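Local coordinates for protein esterase (PDB 4WY8) that hydrolyses carboxylic ester bonds as a carboxylesterase of the alpha/beta hydrolase fold, probably through a serine nucleophile, at residues F86-G91 against V118-S123; G91-S96 against M218-D223; R248-A253 against R272-A277; A258-L263 against G288-I293. All blocks are in the same frame, centred on the assembly; numbering follows the deposited sequence.

Contacts 1 and 2 share Gly91 and meet again where Trp92 O lies near Ser123 N, so the 86-96 chain is held between the 118-123 loop and helix 215-225. Contact 1 lies deepest, its centre about 8 Å from the centre of the chain, and mixes hydrogen bonds, ring stacking and bridging water. Contact 2 is apolar and aromatic. Contacts 3 and 4 lie at opposite ends of strand 253-258: contact 3, about 18 Å out with Arg248 and Glu276 at its solvent-facing edge, joins leucine packing to an arginine that lies along the helix end without a hydrogen bond across the contact, whereas contact 4 is wholly buried and its strongest links are hydrogen bonds. Met218 of contact 2 packs on Leu263 of contact 4.

Contact 1: F86-G91 against V118-S123; sequences FFHGGG and VNYSLS
Val118 N and Phe86 O join the ends of the parallel strands 114-118 and 83-87 by an almost straight hydrogen bond, 3.3 Å long and 172° at the hydrogen. In the loops that follow, Tyr120 OH donates to His88 O at 2.6 Å; His88 O lies in the plane of the tyrosine ring, at its edge, while the hydroxyl stands 25° out of the carbonyl plane. Tyrosine suits the place because its ring spans the gap and its tip supplies the donor.

Stacking adds to this grip. The His88 and Tyr120 rings form an offset stack, centroids 4.6 Å apart and planes at 14°, with the tyrosine hydroxyl over the rim of one imidazole face. Both residues carry CG between backbone N and carbonyl carbon, the crowded position, which turns each ring back to meet the other. His88 also donates from ND1 to Gly89 O at 2.7 Å, in its ring plane, and this fixes the imidazole's rotation. His88 opens the sequence HGGG, the oxyanion-hole motif of hormone-sensitive-lipase-like esterases, and the stack and bonds are consistent with holding that glycine loop in shape.

Two waters complete the polar network. One accepts from His88 N and donates to both Phe86 O and Val118 O; the other joins His88 NE2 to Tyr120 O.

Apolar contact is concentrated at Phe87, whose side chain runs alongside that of Val118. Ring atom CE1 touches Val118 CG2 at 3.6 Å, the methyl lying at the ring edge, while Leu122 CD2 approaches the His88 edge at CE1, 4.1 Å away.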
loop_
_atom_site.group_PDB
_atom_site.type_symbol
_atom_site.label_atom_id
_atom_site.label_comp_id
_atom_site.label_asym_id
_atom_site.label_seq_id
_atom_site.Cartn_x
_atom_site.Cartn_y
_atom_site.Cartn_z
ATOM N N PHE A 86 0.930 -6.009 19.746
ATOM C CA PHE A 86 1.986 -5.294 19.043
ATOM C C PHE A 86 3.344 -5.625 19.627
ATOM O O PHE A 86 3.530 -5.555 20.839
ATOM C CB PHE A 86 1.722 -3.775 19.106
ATOM C CG PHE A 86 2.599 -2.971 18.203
ATOM C CD1 PHE A 86 3.862 -2.555 18.631
ATOM C CD2 PHE A 86 2.171 -2.608 16.939
ATOM C CE1 PHE A 86 4.689 -1.811 17.805
ATOM C CE2 PHE A 86 3.008 -1.858 16.095
ATOM C CZ PHE A 86 4.267 -1.457 16.544
ATOM N N PHE A 87 4.289 -5.962 18.755
ATOM C CA PHE A 87 5.680 -6.230 19.136
ATOM C C PHE A 87 6.625 -5.204 18.497
ATOM O O PHE A 87 6.716 -5.066 17.246
ATOM C CB PHE A 87 6.093 -7.654 18.748
ATOM C CG PHE A 87 5.056 -8.692 19.089
ATOM C CD1 PHE A 87 4.588 -8.828 20.390
ATOM C CD2 PHE A 87 4.537 -9.521 18.107
ATOM C CE1 PHE A 87 3.599 -9.777 20.706
ATOM C CE2 PHE A 87 3.573 -10.477 18.418
ATOM C CZ PHE A 87 3.100 -10.601 19.720
ATOM N N HIS A 88 7.307 -4.455 19.367
ATOM C CA HIS A 88 8.091 -3.322 18.914
ATOM C C HIS A 88 9.445 -3.733 18.391
ATOM O O HIS A 88 9.979 -4.790 18.752
ATOM C CB HIS A 88 8.255 -2.282 20.042
ATOM C CG HIS A 88 9.113 -2.735 21.187
ATOM N ND1 HIS A 88 10.490 -2.717 21.136
ATOM C CD2 HIS A 88 8.791 -3.147 22.438
ATOM C CE1 HIS A 88 10.979 -3.136 22.291
ATOM N NE2 HIS A 88 9.966 -3.404 23.101
ATOM N N GLY A 89 10.010 -2.878 17.548
ATOM C CA GLY A 89 11.329 -3.119 16.995
ATOM C C GLY A 89 12.382 -2.558 17.929
ATOM O O GLY A 89 12.066 -2.105 19.033
ATOM N N GLY A 90 13.633 -2.599 17.498
ATOM C CA GLY A 90 14.719 -2.179 18.353
ATOM C C GLY A 90 15.788 -3.254 18.390
ATOM O O GLY A 90 16.596 -3.317 19.328
ATOM N N GLY A 91 15.773 -4.118 17.381
ATOM C CA GLY A 91 16.816 -5.130 17.232
ATOM C C GLY A 91 16.915 -6.119 18.380
ATOM O O GLY A 91 17.971 -6.746 18.562
ATOM N N VAL A 118 3.355 -5.525 24.126
ATOM C CA VAL A 118 4.066 -6.430 24.989
ATOM C C VAL A 118 5.433 -5.858 25.318
ATOM O O VAL A 118 6.241 -5.619 24.408
ATOM C CB VAL A 118 4.231 -7.805 24.326
ATOM C CG1 VAL A 118 4.980 -8.737 25.258
ATOM C CG2 VAL A 118 2.860 -8.356 23.950
ATOM N N ASN A 119 5.677 -5.575 26.598
ATOM C CA ASN A 119 7.002 -5.129 26.998
ATOM C C ASN A 119 7.907 -6.330 27.217
ATOM O O ASN A 119 8.235 -6.658 28.346
ATOM C CB ASN A 119 6.926 -4.273 28.264
ATOM C CG ASN A 119 6.035 -3.072 28.086
ATOM O OD1 ASN A 119 6.476 -2.029 27.597
ATOM N ND2 ASN A 119 4.763 -3.212 28.448
ATOM N N TYR A 120 8.363 -6.953 26.134
ATOM C CA TYR A 120 9.133 -8.192 26.271
ATOM C C TYR A 120 10.567 -7.942 26.761
ATOM O O TYR A 120 11.041 -6.795 26.771
ATOM C CB TYR A 120 9.127 -8.974 24.949
ATOM C CG TYR A 120 9.695 -8.251 23.740
ATOM C CD1 TYR A 120 11.063 -8.247 23.486
ATOM C CD2 TYR A 120 8.857 -7.595 22.844
ATOM C CE1 TYR A 120 11.580 -7.598 22.387
ATOM C CE2 TYR A 120 9.368 -6.939 21.734
ATOM C CZ TYR A 120 10.725 -6.944 21.515
ATOM O OH TYR A 120 11.236 -6.302 20.410
ATOM N N SER A 121 11.217 -9.003 27.247
ATOM C CA SER A 121 12.562 -8.899 27.805
ATOM C C SER A 121 13.583 -8.662 26.707
ATOM O O SER A 121 13.628 -9.391 25.698
ATOM C CB SER A 121 12.918 -10.152 28.606
ATOM O OG SER A 121 11.963 -10.385 29.642
ATOM N N LEU A 122 14.413 -7.644 26.910
ATOM C CA LEU A 122 15.395 -7.264 25.900
ATOM C C LEU A 122 16.708 -8.026 26.060
ATOM O O LEU A 122 17.039 -8.512 27.147
ATOM C CB LEU A 122 15.647 -5.751 25.954
ATOM C CG LEU A 122 14.391 -4.937 25.625
ATOM C CD1 LEU A 122 14.618 -3.441 25.808
ATOM C CD2 LEU A 122 13.896 -5.256 24.207
ATOM N N SER A 123 17.438 -8.146 24.955
ATOM C CA SER A 123 18.766 -8.767 24.948
ATOM C C SER A 123 19.834 -7.686 25.162
ATOM O O SER A 123 19.562 -6.512 24.926
ATOM C CB SER A 123 18.996 -9.519 23.634
ATOM O OG SER A 123 18.156 -10.656 23.562
HETATM O O HOH W 1 5.930 -4.461 21.939
HETATM O O HOH W 2 10.149 -4.280 25.757
#

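Contact 2: G91-S96 against M218-D223; sequences GWVVGS and MVWFFD
With chi1 at -74°, Phe221 sets CG beside its backbone N and turns the face of its ring to Gly91 CA. In Trp92 the same choice, CG anti to the carbonyl carbon, swings the far corner of the indole toward Phe222. The centre of the contact is a CH-pi interaction: Gly91 CA stands 3.5 Å from the centroid of the Phe221 ring, only 10° off its normal. Glycine suits this place because its alpha carbon can rest directly on the aromatic face, where a beta carbon would run into the ring, and because the backbone has positive phi (61°); Gly91 O comes within 3.4 Å of Phe221 CB beside it.

Gly91 ends the HGGG run that, in esterases of the hormone-sensitive-lipase type, shapes the oxyanion hole, and here helix 215-225 packs against that loop.

Trp92 meets the helix edge-on. Its six-membered ring directs its CH2 corner at the face of Phe222, a T-shaped pair with CH2 4.2 Å from Phe222 CZ. The indole also stacks on Tyr225 of the same helix. Val93 divides its two branches: CG2 reaches Phe221 CD1 at 3.9 Å, while CG1 touches Trp220 CH2 at 4.0 Å, the valine and tryptophan side chains crossing at about a right angle.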
loop_
_atom_site.group_PDB
_atom_site.type_symbol
_atom_site.label_atom_id
_atom_site.label_comp_id
_atom_site.label_asym_id
_atom_site.label_seq_id
_atom_site.Cartn_x
_atom_site.Cartn_y
_atom_site.Cartn_z
ATOM N N GLY A 91 15.773 -4.118 17.381
ATOM C CA GLY A 91 16.816 -5.130 17.232
ATOM C C GLY A 91 16.915 -6.119 18.380
ATOM O O GLY A 91 17.971 -6.746 18.562
ATOM N N TRP A 92 15.809 -6.283 19.113
ATOM C CA TRP A 92 15.711 -7.134 20.315
ATOM C C TRP A 92 16.532 -6.589 21.484
ATOM O O TRP A 92 16.670 -7.256 22.510
ATOM C CB TRP A 92 16.163 -8.583 20.042
ATOM C CG TRP A 92 15.475 -9.278 18.902
ATOM C CD1 TRP A 92 14.191 -9.751 18.885
ATOM C CD2 TRP A 92 16.045 -9.616 17.624
ATOM N NE1 TRP A 92 13.930 -10.350 17.673
ATOM C CE2 TRP A 92 15.050 -10.278 16.883
ATOM C CE3 TRP A 92 17.299 -9.414 17.035
ATOM C CZ2 TRP A 92 15.265 -10.738 15.585
ATOM C CZ3 TRP A 92 17.518 -9.878 15.744
ATOM C CH2 TRP A 92 16.503 -10.527 15.031
ATOM N N VAL A 93 17.075 -5.385 21.338
ATOM C CA VAL A 93 18.019 -4.864 22.327
ATOM C C VAL A 93 17.539 -3.541 22.928
ATOM O O VAL A 93 17.703 -3.290 24.132
ATOM C CB VAL A 93 19.413 -4.678 21.693
ATOM C CG1 VAL A 93 20.388 -4.079 22.698
ATOM C CG2 VAL A 93 19.945 -6.036 21.161
ATOM N N VAL A 94 16.928 -2.707 22.084
ATOM C CA VAL A 94 16.381 -1.424 22.524
ATOM C C VAL A 94 14.893 -1.292 22.133
ATOM O O VAL A 94 14.267 -2.259 21.665
ATOM C CB VAL A 94 17.201 -0.266 21.922
ATOM C CG1 VAL A 94 18.691 -0.490 22.188
ATOM C CG2 VAL A 94 16.968 -0.194 20.411
ATOM N N GLY A 95 14.334 -0.096 22.270
ATOM C CA GLY A 95 12.929 0.109 21.968
ATOM C C GLY A 95 12.080 -0.014 23.215
ATOM O O GLY A 95 12.454 -0.699 24.181
ATOM N N SER A 96 10.955 0.691 23.226
ATOM C CA SER A 96 10.096 0.728 24.414
ATOM C C SER A 96 8.731 1.264 24.046
ATOM O O SER A 96 8.505 1.695 22.917
ATOM C CB SER A 96 10.692 1.617 25.498
ATOM O OG SER A 96 10.565 2.977 25.112
ATOM N N MET A 218 22.892 -4.241 12.503
ATOM C CA MET A 218 22.209 -5.534 12.429
ATOM C C MET A 218 23.089 -6.631 13.051
ATOM O O MET A 218 22.597 -7.467 13.816
ATOM C CB MET A 218 21.840 -5.880 10.978
ATOM C CG MET A 218 20.554 -5.193 10.475
ATOM S SD MET A 218 19.123 -5.440 11.574
ATOM C CE MET A 218 19.027 -7.239 11.606
ATOM N N VAL A 219 24.393 -6.585 12.770
ATOM C CA VAL A 219 25.335 -7.545 13.324
ATOM C C VAL A 219 25.385 -7.455 14.834
ATOM O O VAL A 219 25.333 -8.471 15.536
ATOM C CB VAL A 219 26.755 -7.329 12.734
ATOM C CG1 VAL A 219 27.809 -8.140 13.504
ATOM C CG2 VAL A 219 26.751 -7.696 11.254
ATOM N N TRP A 220 25.457 -6.232 15.337
ATOM C CA TRP A 220 25.430 -6.009 16.770
ATOM C C TRP A 220 24.150 -6.578 17.451
ATOM O O TRP A 220 24.199 -7.272 18.498
ATOM C CB TRP A 220 25.574 -4.513 16.997
ATOM C CG TRP A 220 25.736 -4.055 18.396
ATOM C CD1 TRP A 220 26.859 -4.156 19.174
ATOM C CD2 TRP A 220 24.767 -3.343 19.174
ATOM N NE1 TRP A 220 26.632 -3.571 20.397
ATOM C CE2 TRP A 220 25.359 -3.064 20.421
ATOM C CE3 TRP A 220 23.453 -2.919 18.937
ATOM C CZ2 TRP A 220 24.675 -2.394 21.441
ATOM C CZ3 TRP A 220 22.777 -2.245 19.939
ATOM C CH2 TRP A 220 23.389 -1.989 21.182
ATOM N N PHE A 221 23.009 -6.288 16.842
ATOM C CA PHE A 221 21.728 -6.808 17.309
ATOM C C PHE A 221 21.716 -8.340 17.365
ATOM O O PHE A 221 21.419 -8.942 18.397
ATOM C CB PHE A 221 20.616 -6.346 16.384
ATOM C CG PHE A 221 20.255 -4.897 16.527
ATOM C CD1 PHE A 221 20.310 -4.267 17.761
ATOM C CD2 PHE A 221 19.786 -4.186 15.424
ATOM C CE1 PHE A 221 19.936 -2.939 17.881
ATOM C CE2 PHE A 221 19.404 -2.869 15.529
ATOM C CZ PHE A 221 19.467 -2.240 16.752
ATOM N N PHE A 222 22.048 -8.967 16.247
ATOM C CA PHE A 222 22.084 -10.429 16.188
ATOM C C PHE A 222 23.066 -11.038 17.217
ATOM O O PHE A 222 22.767 -12.071 17.850
ATOM C CB PHE A 222 22.472 -10.871 14.778
ATOM C CG PHE A 222 21.301 -11.331 13.920
ATOM C CD1 PHE A 222 20.767 -12.614 14.064
ATOM C CD2 PHE A 222 20.766 -10.494 12.946
ATOM C CE1 PHE A 222 19.694 -13.051 13.257
ATOM C CE2 PHE A 222 19.697 -10.914 12.134
ATOM C CZ PHE A 222 19.158 -12.200 12.294
ATOM N N ASP A 223 24.215 -10.383 17.412
ATOM C CA ASP A 223 25.221 -10.905 18.336
ATOM C C ASP A 223 24.714 -10.835 19.774
ATOM O O ASP A 223 25.001 -11.720 20.577
ATOM C CB ASP A 223 26.555 -10.158 18.197
ATOM C CG ASP A 223 27.362 -10.631 17.006
ATOM O OD1 ASP A 223 27.106 -11.758 16.529
ATOM O OD2 ASP A 223 28.245 -9.875 16.541
#

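Contact 3: R248-A253 against R272-A277; sequences RVLPRA and RKLIEA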
loop_
_atom_site.group_PDB
_atom_site.type_symbol
_atom_site.label_atom_id
_atom_site.label_comp_id
_atom_site.label_asym_id
_atom_site.label_seq_id
_atom_site.Cartn_x
_atom_site.Cartn_y
_atom_site.Cartn_z
ATOM N N ARG A 248 2.740 -23.132 5.648
ATOM C CA ARG A 248 1.362 -23.330 5.206
ATOM C C ARG A 248 0.399 -22.998 6.334
ATOM O O ARG A 248 0.770 -23.091 7.502
ATOM C CB ARG A 248 1.160 -24.775 4.754
ATOM C CG ARG A 248 1.976 -25.124 3.543
ATOM C CD ARG A 248 1.528 -26.398 2.865
ATOM N NE ARG A 248 2.378 -26.652 1.704
ATOM C CZ ARG A 248 2.107 -26.199 0.488
ATOM N NH1 ARG A 248 0.999 -25.491 0.293
ATOM N NH2 ARG A 248 2.927 -26.458 -0.526
ATOM N N VAL A 249 -0.840 -22.664 5.979
ATOM C CA VAL A 249 -1.896 -22.307 6.940
ATOM C C VAL A 249 -1.401 -21.348 8.050
ATOM O O VAL A 249 -1.548 -21.563 9.248
ATOM C CB VAL A 249 -2.591 -23.639 7.476
ATOM C CG1 VAL A 249 -2.525 -24.729 6.402
ATOM C CG2 VAL A 249 -2.012 -24.198 8.766
ATOM N N LEU A 250 -0.809 -20.242 7.616
ATOM C CA LEU A 250 -0.496 -19.137 8.532
ATOM C C LEU A 250 -1.569 -18.046 8.413
ATOM O O LEU A 250 -2.350 -18.019 7.436
ATOM C CB LEU A 250 0.893 -18.577 8.230
ATOM C CG LEU A 250 2.052 -19.472 8.663
ATOM C CD1 LEU A 250 3.372 -18.790 8.390
ATOM C CD2 LEU A 250 1.938 -19.875 10.113
ATOM N N PRO A 251 -1.618 -17.128 9.394
ATOM C CA PRO A 251 -2.674 -16.112 9.286
ATOM C C PRO A 251 -2.496 -15.150 8.111
ATOM O O PRO A 251 -1.378 -14.886 7.664
ATOM C CB PRO A 251 -2.602 -15.385 10.640
ATOM C CG PRO A 251 -1.988 -16.396 11.577
ATOM C CD PRO A 251 -0.970 -17.121 10.719
ATOM N N ARG A 252 -3.616 -14.695 7.570
ATOM C CA ARG A 252 -3.666 -13.631 6.554
ATOM C C ARG A 252 -2.623 -12.525 6.858
ATOM O O ARG A 252 -2.540 -12.030 7.990
ATOM C CB ARG A 252 -5.091 -13.058 6.517
ATOM C CG ARG A 252 -5.320 -11.848 5.639
ATOM C CD ARG A 252 -6.804 -11.384 5.748
ATOM N NE ARG A 252 -6.944 -9.942 5.520
ATOM C CZ ARG A 252 -7.093 -9.397 4.321
ATOM N NH1 ARG A 252 -7.131 -10.179 3.246
ATOM N NH2 ARG A 252 -7.190 -8.072 4.188
ATOM N N ALA A 253 -1.803 -12.182 5.868
ATOM C CA ALA A 253 -0.592 -11.401 6.125
ATOM C C ALA A 253 -0.492 -10.133 5.297
ATOM O O ALA A 253 -0.819 -10.127 4.106
ATOM C CB ALA A 253 0.639 -12.253 5.858
ATOM N N ARG A 272 7.286 -13.732 -0.652
ATOM C CA ARG A 272 7.191 -14.728 -1.740
ATOM C C ARG A 272 7.013 -16.153 -1.211
ATOM O O ARG A 272 6.153 -16.879 -1.691
ATOM C CB ARG A 272 8.421 -14.671 -2.629
ATOM C CG ARG A 272 8.484 -13.424 -3.457
ATOM C CD ARG A 272 9.556 -13.489 -4.535
ATOM N NE ARG A 272 9.783 -12.136 -5.039
ATOM C CZ ARG A 272 10.694 -11.308 -4.539
ATOM N NH1 ARG A 272 11.477 -11.720 -3.546
ATOM N NH2 ARG A 272 10.824 -10.077 -5.032
ATOM N N LYS A 273 7.790 -16.540 -0.196
ATOM C CA LYS A 273 7.580 -17.859 0.427
ATOM C C LYS A 273 6.165 -18.024 1.007
ATOM O O LYS A 273 5.568 -19.110 0.915
ATOM C CB LYS A 273 8.600 -18.119 1.535
ATOM C CG LYS A 273 10.001 -18.485 1.037
ATOM C CD LYS A 273 10.746 -19.330 2.074
ATOM C CE LYS A 273 12.138 -19.732 1.557
ATOM N NZ LYS A 273 12.815 -20.684 2.490
ATOM N N LEU A 274 5.640 -16.979 1.649
ATOM C CA LEU A 274 4.286 -17.094 2.191
ATOM C C LEU A 274 3.262 -17.288 1.078
ATOM O O LEU A 274 2.283 -18.009 1.254
ATOM C CB LEU A 274 3.909 -15.868 3.038
ATOM C CG LEU A 274 4.649 -15.661 4.367
ATOM C CD1 LEU A 274 4.184 -14.353 5.024
ATOM C CD2 LEU A 274 4.380 -16.827 5.282
ATOM N N ILE A 275 3.487 -16.632 -0.056
ATOM C CA ILE A 275 2.627 -16.811 -1.220
ATOM C C ILE A 275 2.736 -18.243 -1.774
ATOM O O ILE A 275 1.705 -18.901 -1.958
ATOM C CB ILE A 275 2.966 -15.792 -2.336
ATOM C CG1 ILE A 275 2.658 -14.361 -1.865
ATOM C CG2 ILE A 275 2.198 -16.082 -3.630
ATOM C CD1 ILE A 275 3.181 -13.278 -2.817
ATOM N N GLU A 276 3.957 -18.751 -1.977
ATOM C CA GLU A 276 4.121 -20.149 -2.406
ATOM C C GLU A 276 3.372 -21.115 -1.506
ATOM O O GLU A 276 2.800 -22.091 -1.983
ATOM C CB GLU A 276 5.591 -20.595 -2.430
ATOM C CG GLU A 276 6.311 -20.421 -3.742
ATOM C CD GLU A 276 7.612 -21.212 -3.805
ATOM O OE1 GLU A 276 8.697 -20.591 -3.735
ATOM O OE2 GLU A 276 7.537 -22.460 -3.948
ATOM N N ALA A 277 3.366 -20.832 -0.207
ATOM C CA ALA A 277 2.712 -21.702 0.758
ATOM C C ALA A 277 1.179 -21.562 0.772
ATOM O O ALA A 277 0.510 -22.097 1.663
ATOM C CB ALA A 277 3.269 -21.440 2.118
HETATM O O HOH W 3 -1.742 -22.311 2.835
#
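Arg248 lies along the end of helix 264-276 and meets Ala277, the first residue beyond the helix, at several points of its length. Its CB is 4.1 Å from Ala277 O. With chi1 at -65°, CG lies beside the backbone N, where it passes Ala277 CB at 4.2 Å in a loose apolar touch. From CG to NE the chain is extended, carrying the charged head out over the helix end. NE makes a long, weak ion pair with Asp245, and the guanidinium turns one face to Ala277 CA. At the tip, NH1 is 3.7 Å from Ala277 O, a proximity without a hydrogen bond. A long, flexible side chain suits this partly exposed margin, since its methylenes can rest on the alanine while its charge stays near the surface. Alanine in turn is small enough to let the two backbones approach to 4.9 Å, from Arg248 CA to Ala277 CA.

These segments belong to a beta-alpha-beta crossover of the alpha/beta hydrolase fold: the 248-253 loop leads into strand 253-258, and helix 264-276 runs back over one face of the sheet and leads to the adjacent parallel strand 281-286.

Deeper in, Leu274 points its two methyls at different partners. CD2 meets Leu250 CD1 at 3.8 Å, the leucines crossing at about a right angle, and CD1 reaches Ala253 CB at 4.2 Å. Leu250 also packs on helix 165-179, and Leu274 on Val281 of the neighbouring strand.

Contact 4: A258-L263 against G288-I293; sequences AEADVL and GIIHGI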
loop_
_atom_site.group_PDB
_atom_site.type_symbol
_atom_site.label_atom_id
_atom_site.label_comp_id
_atom_site.label_asym_id
_atom_site.label_seq_id
_atom_site.Cartn_x
_atom_site.Cartn_y
_atom_site.Cartn_z
ATOM N N ALA A 258 10.540 -1.364 2.997
ATOM C CA ALA A 258 11.048 -0.054 2.617
ATOM C C ALA A 258 12.028 -0.194 1.469
ATOM O O ALA A 258 12.866 -1.107 1.461
ATOM C CB ALA A 258 11.721 0.641 3.822
ATOM N N GLU A 259 11.949 0.724 0.512
ATOM C CA GLU A 259 12.848 0.683 -0.635
ATOM C C GLU A 259 14.319 0.826 -0.224
ATOM O O GLU A 259 15.164 0.075 -0.696
ATOM C CB GLU A 259 12.492 1.767 -1.641
ATOM C CG GLU A 259 13.384 1.743 -2.875
ATOM C CD GLU A 259 13.132 2.928 -3.787
ATOM O OE1 GLU A 259 12.720 3.989 -3.263
ATOM O OE2 GLU A 259 13.376 2.809 -5.013
ATOM N N ALA A 260 14.636 1.787 0.638
ATOM C CA ALA A 260 16.043 1.980 1.025
ATOM C C ALA A 260 16.328 1.380 2.396
ATOM O O ALA A 260 16.427 2.104 3.374
ATOM C CB ALA A 260 16.407 3.452 1.001
ATOM N N ASP A 261 16.449 0.053 2.461
ATOM C CA ASP A 261 16.517 -0.680 3.734
ATOM C C ASP A 261 17.332 -1.938 3.505
ATOM O O ASP A 261 17.102 -2.652 2.513
ATOM C CB ASP A 261 15.098 -1.029 4.235
ATOM C CG ASP A 261 15.083 -1.763 5.603
ATOM O OD1 ASP A 261 16.151 -1.987 6.242
ATOM O OD2 ASP A 261 13.955 -2.078 6.072
ATOM N N VAL A 262 18.283 -2.212 4.402
ATOM C CA VAL A 262 19.090 -3.427 4.275
ATOM C C VAL A 262 18.217 -4.682 4.356
ATOM O O VAL A 262 18.544 -5.703 3.750
ATOM C CB VAL A 262 20.195 -3.521 5.360
ATOM C CG1 VAL A 262 21.238 -2.444 5.144
ATOM C CG2 VAL A 262 19.592 -3.456 6.775
ATOM N N LEU A 263 17.082 -4.586 5.045
ATOM C CA LEU A 263 16.199 -5.742 5.245
ATOM C C LEU A 263 15.200 -5.930 4.118
ATOM O O LEU A 263 14.319 -6.793 4.199
ATOM C CB LEU A 263 15.421 -5.600 6.572
ATOM C CG LEU A 263 16.260 -5.467 7.846
ATOM C CD1 LEU A 263 15.354 -5.345 9.044
ATOM C CD2 LEU A 263 17.197 -6.690 7.980
ATOM N N GLY A 288 10.955 5.477 -1.565
ATOM C CA GLY A 288 11.525 6.675 -0.983
ATOM C C GLY A 288 11.632 6.722 0.531
ATOM O O GLY A 288 11.885 7.791 1.090
ATOM N N ILE A 289 11.481 5.583 1.205
ATOM C CA ILE A 289 11.583 5.594 2.658
ATOM C C ILE A 289 12.692 4.699 3.175
ATOM O O ILE A 289 13.176 3.792 2.490
ATOM C CB ILE A 289 10.258 5.157 3.352
ATOM C CG1 ILE A 289 9.940 3.695 3.053
ATOM C CG2 ILE A 289 9.108 6.042 2.941
ATOM C CD1 ILE A 289 8.880 3.147 3.955
ATOM N N ILE A 290 13.083 4.970 4.413
ATOM C CA ILE A 290 14.072 4.164 5.085
ATOM C C ILE A 290 13.463 3.408 6.240
ATOM O O ILE A 290 12.334 3.665 6.661
ATOM C CB ILE A 290 15.244 5.010 5.624
ATOM C CG1 ILE A 290 14.708 6.109 6.559
ATOM C CG2 ILE A 290 16.054 5.574 4.463
ATOM C CD1 ILE A 290 15.778 6.733 7.490
ATOM N N HIS A 291 14.242 2.466 6.737
ATOM C CA HIS A 291 13.920 1.768 7.953
ATOM C C HIS A 291 13.888 2.731 9.148
ATOM O O HIS A 291 14.708 3.641 9.239
ATOM C CB HIS A 291 14.952 0.658 8.172
ATOM C CG HIS A 291 14.549 -0.368 9.182
ATOM N ND1 HIS A 291 14.123 -1.635 8.825
ATOM C CD2 HIS A 291 14.565 -0.349 10.537
ATOM C CE1 HIS A 291 13.865 -2.334 9.916
ATOM N NE2 HIS A 291 14.122 -1.576 10.971
ATOM N N GLY A 292 12.956 2.502 10.069
ATOM C CA GLY A 292 12.951 3.179 11.356
ATOM C C GLY A 292 11.969 4.327 11.536
ATOM O O GLY A 292 12.011 5.045 12.550
ATOM N N ILE A 293 11.032 4.472 10.610
ATOM C CA ILE A 293 10.117 5.588 10.724
ATOM C C ILE A 293 9.089 5.387 11.840
ATOM O O ILE A 293 8.434 6.343 12.250
ATOM C CB ILE A 293 9.429 5.881 9.385
ATOM C CG1 ILE A 293 8.684 4.671 8.837
ATOM C CG2 ILE A 293 10.489 6.308 8.364
ATOM C CD1 ILE A 293 8.083 4.967 7.458
HETATM O O HOH W 4 17.118 2.212 6.062
#
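His291 ND1 donates to Asp261 OD2 at 2.8 Å, the first of three hydrogen bonds between the segments; the oxygen lies in the imidazole plane, while the ring nitrogen approaches the syn side of the carboxylate, 34° out of its plane. Ala260 N bonds to Ile289 O at 3.1 Å. Glu259 holds its chain fully stretched (chi1 -179°), which takes OE1 to Gly288 N at 2.9 Å, and its OE2 forms a salt bridge with Arg272 of the second subunit. Within 258-263, Leu263 N reaches Asp261 OD1 from above the carboxylate plane, a capping bond before helix 264-276 that steadies the group.

Apolar contacts fill in around these bonds. Ala258 CB rests on Ile289 CG1 at 3.6 Å, a small side chain giving the branched one room, and Ala260 CB touches Ile290 CG2 at 4.1 Å. Leu263 CD1 lies 3.5 Å from His291 CE1, adding an apolar flank to the imidazole.

On its far side, His291 NE2 is hydrogen-bonded to Ser164 of the GDSAG nucleophile elbow, so that the line Asp261, His291, Ser164 has the geometry of the Ser-His-Asp catalytic triad of alpha/beta hydrolases and probably serves as one here.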